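Local coordinates for cation-transporting ATPase, E1-E2 family protein (Streptococcus pneumoniae, PDB 4F2F) that binds copper(I) as the cupredoxin-fold metal-binding domain of CopA, a copper(I)-exporting P-type ATPase involved in copper resistance, at residues Ser48-Glu53 / Phe85-Lys90. Numbering follows the deposited sequence.
With CU1 (copper (I) ion), chain B; CU1 (copper (I) ion), chain C.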
loop_
_atom_site.group_PDB
_atom_site.type_symbol
_atom_site.label_atom_id
_atom_site.label_comp_id
_atom_site.label_asym_id
_atom_site.label_seq_id
_atom_site.Cartn_x
_atom_site.Cartn_y
_atom_site.Cartn_z
ATOM N N SER A 48 17.298 5.140 -2.633
ATOM C CA SER A 48 17.293 4.272 -3.811
ATOM C C SER A 48 16.113 4.567 -4.725
ATOM O O SER A 48 14.964 4.573 -4.282
ATOM C CB SER A 48 17.244 2.797 -3.415
ATOM O OG SER A 48 17.064 1.982 -4.563
ATOM N N ASN A 49 16.388 4.789 -6.005
ATOM C CA ASN A 49 15.310 5.042 -6.954
ATOM C C ASN A 49 14.479 3.807 -7.300
ATOM O O ASN A 49 13.511 3.901 -8.056
ATOM C CB ASN A 49 15.827 5.718 -8.226
ATOM C CG ASN A 49 15.737 7.229 -8.156
ATOM O OD1 ASN A 49 15.161 7.786 -7.220
ATOM N ND2 ASN A 49 16.306 7.901 -9.148
ATOM N N CYS A 50 14.838 2.657 -6.742
ATOM C CA CYS A 50 14.000 1.473 -6.896
ATOM C C CYS A 50 12.620 1.758 -6.306
ATOM O O CYS A 50 11.627 1.142 -6.694
ATOM C CB CYS A 50 14.642 0.262 -6.213
ATOM S SG CYS A 50 13.877 -1.330 -6.601
ATOM N N TYR A 51 12.566 2.722 -5.388
ATOM C CA TYR A 51 11.337 3.060 -4.673
ATOM C C TYR A 51 10.752 4.414 -5.081
ATOM O O TYR A 51 9.961 4.993 -4.335
ATOM C CB TYR A 51 11.592 3.063 -3.162
ATOM C CG TYR A 51 12.108 1.751 -2.613
ATOM C CD1 TYR A 51 11.244 0.830 -2.042
ATOM C CD2 TYR A 51 13.461 1.439 -2.659
ATOM C CE1 TYR A 51 11.712 -0.367 -1.534
ATOM C CE2 TYR A 51 13.936 0.247 -2.154
ATOM C CZ TYR A 51 13.058 -0.654 -1.594
ATOM O OH TYR A 51 13.532 -1.847 -1.091
ATOM N N LYS A 52 11.122 4.918 -6.256
ATOM C CA LYS A 52 10.688 6.259 -6.656
ATOM C C LYS A 52 9.228 6.315 -7.104
ATOM O O LYS A 52 8.680 7.398 -7.300
ATOM C CB LYS A 52 11.592 6.834 -7.752
ATOM C CG LYS A 52 11.366 6.253 -9.140
ATOM C CD LYS A 52 12.250 6.949 -10.170
ATOM C CE LYS A 52 11.864 6.548 -11.581
ATOM N NZ LYS A 52 12.700 7.248 -12.598
ATOM N N GLU A 53 8.603 5.153 -7.262
ATOM C CA GLU A 53 7.202 5.086 -7.667
ATOM C C GLU A 53 6.438 4.028 -6.880
ATOM O O GLU A 53 7.019 3.055 -6.399
ATOM C CB GLU A 53 7.086 4.830 -9.175
ATOM C CG GLU A 53 7.469 6.033 -10.028
ATOM C CD GLU A 53 7.886 5.653 -11.434
ATOM O OE1 GLU A 53 7.811 4.455 -11.783
ATOM O OE2 GLU A 53 8.299 6.558 -12.192
ATOM N N PHE A 85 0.532 -4.841 -4.756
ATOM C CA PHE A 85 1.091 -3.515 -4.976
ATOM C C PHE A 85 2.606 -3.676 -5.004
ATOM O O PHE A 85 3.137 -4.671 -4.516
ATOM C CB PHE A 85 0.628 -2.503 -3.914
ATOM C CG PHE A 85 1.275 -2.671 -2.560
ATOM C CD1 PHE A 85 2.542 -2.165 -2.309
ATOM C CD2 PHE A 85 0.592 -3.285 -1.521
ATOM C CE1 PHE A 85 3.128 -2.299 -1.062
ATOM C CE2 PHE A 85 1.173 -3.423 -0.270
ATOM C CZ PHE A 85 2.443 -2.928 -0.042
ATOM N N SER A 86 3.304 -2.723 -5.603
ATOM C CA SER A 86 4.746 -2.833 -5.722
ATOM C C SER A 86 5.342 -1.466 -5.988
ATOM O O SER A 86 4.616 -0.479 -6.101
ATOM C CB SER A 86 5.116 -3.787 -6.861
ATOM O OG SER A 86 4.821 -3.220 -8.126
ATOM N N CYS A 87 6.667 -1.405 -6.070
ATOM C CA CYS A 87 7.320 -0.214 -6.588
ATOM C C CYS A 87 7.067 -0.141 -8.088
ATOM O O CYS A 87 6.504 -1.066 -8.676
ATOM C CB CYS A 87 8.820 -0.251 -6.308
ATOM S SG CYS A 87 9.695 -1.540 -7.217
ATOM N N GLY A 88 7.482 0.960 -8.703
ATOM C CA GLY A 88 7.294 1.141 -10.130
ATOM C C GLY A 88 8.094 0.173 -10.982
ATOM O O GLY A 88 7.828 0.029 -12.172
ATOM N N MET A 89 9.076 -0.493 -10.381
ATOM C CA MET A 89 9.909 -1.436 -11.120
ATOM C C MET A 89 9.399 -2.862 -10.959
ATOM O O MET A 89 9.897 -3.785 -11.610
ATOM C CB MET A 89 11.360 -1.361 -10.644
ATOM C CG MET A 89 11.978 0.026 -10.708
ATOM S SD MET A 89 13.738 -0.009 -10.313
ATOM C CE MET A 89 14.448 -0.455 -11.896
ATOM N N LYS A 90 8.413 -3.027 -10.083
ATOM C CA LYS A 90 7.871 -4.339 -9.739
ATOM C C LYS A 90 8.928 -5.265 -9.125
ATOM O O LYS A 90 8.791 -6.489 -9.163
ATOM C CB LYS A 90 7.182 -4.979 -10.954
ATOM C CG LYS A 90 5.966 -4.188 -11.431
ATOM C CD LYS A 90 5.522 -4.573 -12.838
ATOM C CE LYS A 90 4.899 -5.957 -12.882
ATOM N NZ LYS A 90 4.273 -6.227 -14.209
HETATM CU CU CU1 B . 11.755 -1.036 -6.878
HETATM CU CU CU1 C . 14.321 -1.611 -8.764
HETATM O O HOH W 1 9.764 2.702 -8.346
HETATM O O HOH W 2 6.641 2.563 -13.263
#
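Glu-53, at the start of strand 53-56, faces Gly-88 of residues 85-90; their CA atoms lie 4.7 Å apart. Gly-88 N gives a weak, bent hydrogen bond to Glu-53 O (3.1 Å, 129° at the hydrogen). The same oxygen takes a CA-H...O contact from Cys-87. A water bonded to Cys-50 O, Glu-53 N and Gly-88 N ties the two backbones together. At Cys-50 and Met-89 the backbones stand further apart, CA to CA 6.6 Å, and side chains and copper join them. The Cys-50 thiolate bridges two copper(I) ions. One is bound by Cys-50 SG, by Cys-87 SG at 2.1 Å and by Cys-50 O at 2.2 Å. The other is bound by Cys-50 SG and Met-89 SD (2.3 Å), with Met-91 SD from just beyond the segment among its other ligands. This is a binuclear copper(I) site built on a cupredoxin fold. Cys-50 serves it from the loop before strand 53-56; Cys-87, Met-89 and Met-91 lie close together in sequence. Cys-50 carries SG anti to its amide nitrogen (chi1 -169°), which turns it to the second segment; the copper-SG-copper angle is about 95°. Cys-87 opens a type I turn to Lys-90, and its SG also accepts a weak bond from Met-89 N. The Met-89 chain bends at its last torsion. Glu-53 lays CB and OE1 against Gly-88 CA. A second water donates to both Glu-53 OE1 and Gly-88 O.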